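Long-range contact in Mgp-operon protein 3 (Mycoplasma pneumoniae, PDB 6RJ1), which takes part in cell adhesion as a surface-exposed membrane protein of this human pathogen, probably by binding sugars on host cells: residues Pro237-Lys249 with Thr352-His364. Numbering follows the deposited sequence.
Sequences PVYEPLDSTKEGK and TFSKYLNTAQALH
The ring of Tyr239 and the amide of Asn358 lie side by side and point the same way, their planes 72° apart. CE1 of Tyr239 comes within 3.4 Å of ND2 of Asn358; ND2 itself donates to Ala268 O. Val238 CG2 covers one face of the Tyr239 ring, offset toward its rim. The Tyr356 ring has the carbonyl carbon of Glu240 at its edge. With CG beside its own backbone N (chi1 -60°), this ring extends past Pro241 to Gly248. There its OH accepts a hydrogen bond from Gly248 N, 3.0 Å away, and is also bonded to Glu260 of helix 253-267. The carboxylate of Glu247 stands at 65° to the ring. Glu247 OE1 lies 3.5 Å from Lys355 CD, while the charged ends of the two residues stay apart.

Strands 239-241 and 356-358 form a two-stranded antiparallel sheet. It joins segments more than 100 residues apart in sequence. Glu240 and Leu357 are its hydrogen-bonded pair, with Leu357 N 2.8 Å from Glu240 O. Just past the strands, Leu242 N donates a further hydrogen bond to Lys355 O.

Next to the strands, the Leu242 side chain meets Leu357 at about a right angle, their CD2 atoms 3.8 Å apart. The Glu240 carboxylate lies near Thr359, but is held by a salt bridge to Arg227 and hydrogen bonds to Thr171 and Thr174. Val238 O takes two bonds from Thr359: OG1, at 3.0 Å, arrives nearly along the C=O axis, and N from above the carbonyl plane. Just beyond, Val238 CG1 rests 3.9 Å from Ala360 CB and also touches Leu363 CD1 on helix 360-365.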
loop_
_atom_site.group_PDB
_atom_site.type_symbol
_atom_site.label_atom_id
_atom_site.label_comp_id
_atom_site.label_asym_id
_atom_site.label_seq_id
_atom_site.Cartn_x
_atom_site.Cartn_y
_atom_site.Cartn_z
ATOM N N PRO A 237 6.139 -17.535 -7.368
ATOM C CA PRO A 237 5.429 -18.819 -7.292
ATOM C C PRO A 237 4.077 -18.635 -6.604
ATOM O O PRO A 237 3.871 -17.658 -5.877
ATOM C CB PRO A 237 6.371 -19.706 -6.472
ATOM C CG PRO A 237 7.313 -18.765 -5.762
ATOM C CD PRO A 237 7.042 -17.356 -6.216
ATOM N N VAL A 238 3.146 -19.567 -6.849
ATOM C CA VAL A 238 1.816 -19.561 -6.214
ATOM C C VAL A 238 1.981 -19.979 -4.742
ATOM O O VAL A 238 1.194 -19.586 -3.889
ATOM C CB VAL A 238 0.776 -20.452 -6.951
ATOM C CG1 VAL A 238 -0.153 -19.642 -7.843
ATOM C CG2 VAL A 238 1.411 -21.628 -7.694
ATOM N N TYR A 239 3.050 -20.745 -4.468
ATOM C CA TYR A 239 3.436 -21.261 -3.159
ATOM C C TYR A 239 4.226 -20.231 -2.370
ATOM O O TYR A 239 4.998 -19.448 -2.940
ATOM C CB TYR A 239 4.258 -22.557 -3.303
ATOM C CG TYR A 239 3.743 -23.471 -4.390
ATOM C CD1 TYR A 239 2.662 -24.319 -4.162
ATOM C CD2 TYR A 239 4.311 -23.464 -5.660
ATOM C CE1 TYR A 239 2.155 -25.134 -5.175
ATOM C CE2 TYR A 239 3.816 -24.277 -6.681
ATOM C CZ TYR A 239 2.739 -25.116 -6.432
ATOM O OH TYR A 239 2.249 -25.919 -7.433
ATOM N N GLU A 240 4.031 -20.243 -1.047
ATOM C CA GLU A 240 4.719 -19.375 -0.094
ATOM C C GLU A 240 4.998 -20.149 1.204
ATOM O O GLU A 240 4.169 -20.973 1.600
ATOM C CB GLU A 240 3.971 -18.048 0.141
ATOM C CG GLU A 240 2.526 -18.176 0.603
ATOM C CD GLU A 240 2.010 -16.928 1.287
ATOM O OE1 GLU A 240 2.624 -16.508 2.295
ATOM O OE2 GLU A 240 0.996 -16.366 0.818
ATOM N N PRO A 241 6.173 -19.940 1.854
ATOM C CA PRO A 241 6.492 -20.730 3.057
ATOM C C PRO A 241 5.717 -20.368 4.320
ATOM O O PRO A 241 5.292 -19.223 4.491
ATOM C CB PRO A 241 7.992 -20.502 3.234
ATOM C CG PRO A 241 8.236 -19.172 2.650
ATOM C CD PRO A 241 7.281 -19.021 1.506
ATOM N N LEU A 242 5.565 -21.357 5.222
ATOM C CA LEU A 242 4.907 -21.188 6.517
ATOM C C LEU A 242 5.848 -20.460 7.469
ATOM O O LEU A 242 5.392 -19.690 8.316
ATOM C CB LEU A 242 4.521 -22.547 7.106
ATOM C CG LEU A 242 3.299 -23.208 6.502
ATOM C CD1 LEU A 242 3.366 -24.692 6.677
ATOM C CD2 LEU A 242 2.015 -22.672 7.126
ATOM N N ASP A 243 7.165 -20.712 7.315
ATOM C CA ASP A 243 8.248 -20.116 8.088
ATOM C C ASP A 243 9.389 -19.785 7.123
ATOM O O ASP A 243 10.021 -20.694 6.581
ATOM C CB ASP A 243 8.717 -21.093 9.187
ATOM C CG ASP A 243 9.532 -20.493 10.325
ATOM O OD1 ASP A 243 10.074 -19.372 10.151
ATOM O OD2 ASP A 243 9.631 -21.147 11.393
ATOM N N SER A 244 9.635 -18.487 6.899
ATOM C CA SER A 244 10.685 -18.009 6.000
ATOM C C SER A 244 12.103 -18.098 6.588
ATOM O O SER A 244 13.088 -17.832 5.892
ATOM C CB SER A 244 10.378 -16.602 5.517
ATOM O OG SER A 244 9.504 -16.667 4.407
ATOM N N THR A 245 12.196 -18.491 7.859
ATOM C CA THR A 245 13.440 -18.703 8.583
ATOM C C THR A 245 13.909 -20.149 8.311
ATOM O O THR A 245 15.093 -20.461 8.469
ATOM C CB THR A 245 13.216 -18.290 10.062
ATOM O OG1 THR A 245 13.660 -16.944 10.241
ATOM C CG2 THR A 245 13.874 -19.226 11.089
ATOM N N LYS A 246 12.983 -21.005 7.838
ATOM C CA LYS A 246 13.236 -22.426 7.580
ATOM C C LYS A 246 13.088 -22.851 6.118
ATOM O O LYS A 246 13.922 -23.610 5.625
ATOM C CB LYS A 246 12.344 -23.291 8.490
ATOM C CG LYS A 246 12.880 -23.379 9.913
ATOM C CD LYS A 246 11.786 -23.655 10.940
ATOM C CE LYS A 246 12.337 -23.923 12.328
ATOM N NZ LYS A 246 12.987 -22.724 12.930
ATOM N N GLU A 247 12.030 -22.384 5.436
ATOM C CA GLU A 247 11.757 -22.765 4.048
ATOM C C GLU A 247 11.753 -21.577 3.084
ATOM O O GLU A 247 11.899 -20.434 3.517
ATOM C CB GLU A 247 10.453 -23.591 3.948
ATOM C CG GLU A 247 10.514 -24.944 4.651
ATOM C CD GLU A 247 11.588 -25.937 4.237
ATOM O OE1 GLU A 247 11.939 -26.796 5.079
ATOM O OE2 GLU A 247 12.066 -25.880 3.081
ATOM N N GLY A 248 11.609 -21.869 1.792
ATOM C CA GLY A 248 11.640 -20.879 0.723
ATOM C C GLY A 248 13.054 -20.682 0.202
ATOM O O GLY A 248 14.021 -21.136 0.826
ATOM N N LYS A 249 13.191 -20.013 -0.952
ATOM C CA LYS A 249 14.502 -19.753 -1.559
ATOM C C LYS A 249 14.821 -18.249 -1.709
ATOM O O LYS A 249 15.864 -17.901 -2.255
ATOM C CB LYS A 249 14.657 -20.506 -2.895
ATOM C CG LYS A 249 14.763 -22.014 -2.745
ATOM C CD LYS A 249 16.064 -22.453 -2.088
ATOM C CE LYS A 249 15.953 -23.812 -1.450
ATOM N NZ LYS A 249 17.225 -24.206 -0.780
ATOM N N THR A 352 0.539 -32.526 2.808
ATOM C CA THR A 352 0.482 -32.191 4.232
ATOM C C THR A 352 0.457 -30.691 4.529
ATOM O O THR A 352 -0.055 -30.301 5.585
ATOM C CB THR A 352 1.633 -32.879 4.993
ATOM O OG1 THR A 352 2.881 -32.480 4.420
ATOM C CG2 THR A 352 1.509 -34.401 5.006
ATOM N N PHE A 353 1.016 -29.857 3.620
ATOM C CA PHE A 353 1.125 -28.395 3.778
ATOM C C PHE A 353 1.925 -28.096 5.062
ATOM O O PHE A 353 1.499 -27.309 5.913
ATOM C CB PHE A 353 -0.259 -27.706 3.784
ATOM C CG PHE A 353 -1.053 -27.806 2.505
ATOM C CD1 PHE A 353 -1.796 -28.945 2.216
ATOM C CD2 PHE A 353 -1.111 -26.739 1.617
ATOM C CE1 PHE A 353 -2.543 -29.033 1.043
ATOM C CE2 PHE A 353 -1.876 -26.820 0.453
ATOM C CZ PHE A 353 -2.572 -27.973 0.167
ATOM N N SER A 354 3.059 -28.794 5.207
ATOM C CA SER A 354 3.964 -28.722 6.353
ATOM C C SER A 354 5.115 -27.732 6.138
ATOM O O SER A 354 5.770 -27.342 7.109
ATOM C CB SER A 354 4.515 -30.110 6.665
ATOM O OG SER A 354 5.086 -30.695 5.507
ATOM N N LYS A 355 5.362 -27.324 4.876
ATOM C CA LYS A 355 6.441 -26.394 4.533
ATOM C C LYS A 355 5.926 -25.156 3.785
ATOM O O LYS A 355 6.371 -24.039 4.072
ATOM C CB LYS A 355 7.552 -27.111 3.728
ATOM C CG LYS A 355 8.255 -28.226 4.486
ATOM C CD LYS A 355 9.441 -28.800 3.712
ATOM C CE LYS A 355 9.610 -30.289 3.949
ATOM N NZ LYS A 355 8.397 -31.110 3.668
ATOM N N TYR A 356 4.995 -25.362 2.831
ATOM C CA TYR A 356 4.426 -24.307 1.980
ATOM C C TYR A 356 2.903 -24.294 1.941
ATOM O O TYR A 356 2.258 -25.318 2.174
ATOM C CB TYR A 356 4.944 -24.430 0.530
ATOM C CG TYR A 356 6.444 -24.330 0.387
ATOM C CD1 TYR A 356 7.069 -23.092 0.248
ATOM C CD2 TYR A 356 7.240 -25.471 0.361
ATOM C CE1 TYR A 356 8.456 -22.994 0.120
ATOM C CE2 TYR A 356 8.627 -25.386 0.233
ATOM C CZ TYR A 356 9.231 -24.144 0.113
ATOM O OH TYR A 356 10.596 -24.056 -0.005
ATOM N N LEU A 357 2.342 -23.124 1.587
ATOM C CA LEU A 357 0.911 -22.906 1.398
ATOM C C LEU A 357 0.673 -22.606 -0.079
ATOM O O LEU A 357 1.484 -21.919 -0.700
ATOM C CB LEU A 357 0.401 -21.701 2.215
ATOM C CG LEU A 357 0.509 -21.738 3.734
ATOM C CD1 LEU A 357 0.536 -20.327 4.292
ATOM C CD2 LEU A 357 -0.620 -22.557 4.366
ATOM N N ASN A 358 -0.446 -23.097 -0.628
ATOM C CA ASN A 358 -0.853 -22.822 -2.004
ATOM C C ASN A 358 -1.884 -21.697 -1.887
ATOM O O ASN A 358 -2.994 -21.914 -1.385
ATOM C CB ASN A 358 -1.442 -24.082 -2.661
ATOM C CG ASN A 358 -1.590 -24.012 -4.161
ATOM O OD1 ASN A 358 -2.028 -23.006 -4.734
ATOM N ND2 ASN A 358 -1.244 -25.099 -4.836
ATOM N N THR A 359 -1.484 -20.477 -2.264
ATOM C CA THR A 359 -2.350 -19.305 -2.126
ATOM C C THR A 359 -2.866 -18.796 -3.479
ATOM O O THR A 359 -3.131 -17.598 -3.629
ATOM C CB THR A 359 -1.655 -18.223 -1.294
ATOM O OG1 THR A 359 -0.356 -17.975 -1.840
ATOM C CG2 THR A 359 -1.547 -18.597 0.184
ATOM N N ALA A 360 -3.057 -19.721 -4.444
ATOM C CA ALA A 360 -3.541 -19.427 -5.795
ATOM C C ALA A 360 -4.842 -18.614 -5.831
ATOM O O ALA A 360 -4.895 -17.587 -6.517
ATOM C CB ALA A 360 -3.704 -20.714 -6.587
ATOM N N GLN A 361 -5.868 -19.055 -5.069
ATOM C CA GLN A 361 -7.189 -18.413 -5.013
ATOM C C GLN A 361 -7.164 -17.079 -4.289
ATOM O O GLN A 361 -7.983 -16.206 -4.587
ATOM C CB GLN A 361 -8.257 -19.347 -4.433
ATOM C CG GLN A 361 -8.387 -20.676 -5.178
ATOM C CD GLN A 361 -7.520 -21.782 -4.600
ATOM O OE1 GLN A 361 -6.501 -21.552 -3.934
ATOM N NE2 GLN A 361 -7.914 -23.019 -4.846
ATOM N N ALA A 362 -6.212 -16.914 -3.352
ATOM C CA ALA A 362 -6.023 -15.670 -2.609
ATOM C C ALA A 362 -5.439 -14.620 -3.548
ATOM O O ALA A 362 -5.928 -13.492 -3.566
ATOM C CB ALA A 362 -5.110 -15.894 -1.412
ATOM N N LEU A 363 -4.447 -15.024 -4.379
ATOM C CA LEU A 363 -3.791 -14.160 -5.364
ATOM C C LEU A 363 -4.751 -13.709 -6.453
ATOM O O LEU A 363 -4.817 -12.518 -6.734
ATOM C CB LEU A 363 -2.560 -14.838 -5.982
ATOM C CG LEU A 363 -1.388 -15.133 -5.050
ATOM C CD1 LEU A 363 -0.527 -16.249 -5.610
ATOM C CD2 LEU A 363 -0.562 -13.871 -4.765
ATOM N N HIS A 364 -5.515 -14.644 -7.046
ATOM C CA HIS A 364 -6.516 -14.344 -8.078
ATOM C C HIS A 364 -7.478 -13.228 -7.602
ATOM O O HIS A 364 -7.805 -12.324 -8.371
ATOM C CB HIS A 364 -7.304 -15.620 -8.446
ATOM C CG HIS A 364 -8.542 -15.339 -9.237
ATOM N ND1 HIS A 364 -8.482 -15.041 -10.588
ATOM C CD2 HIS A 364 -9.828 -15.247 -8.826
ATOM C CE1 HIS A 364 -9.726 -14.792 -10.957
ATOM N NE2 HIS A 364 -10.572 -14.905 -9.931
#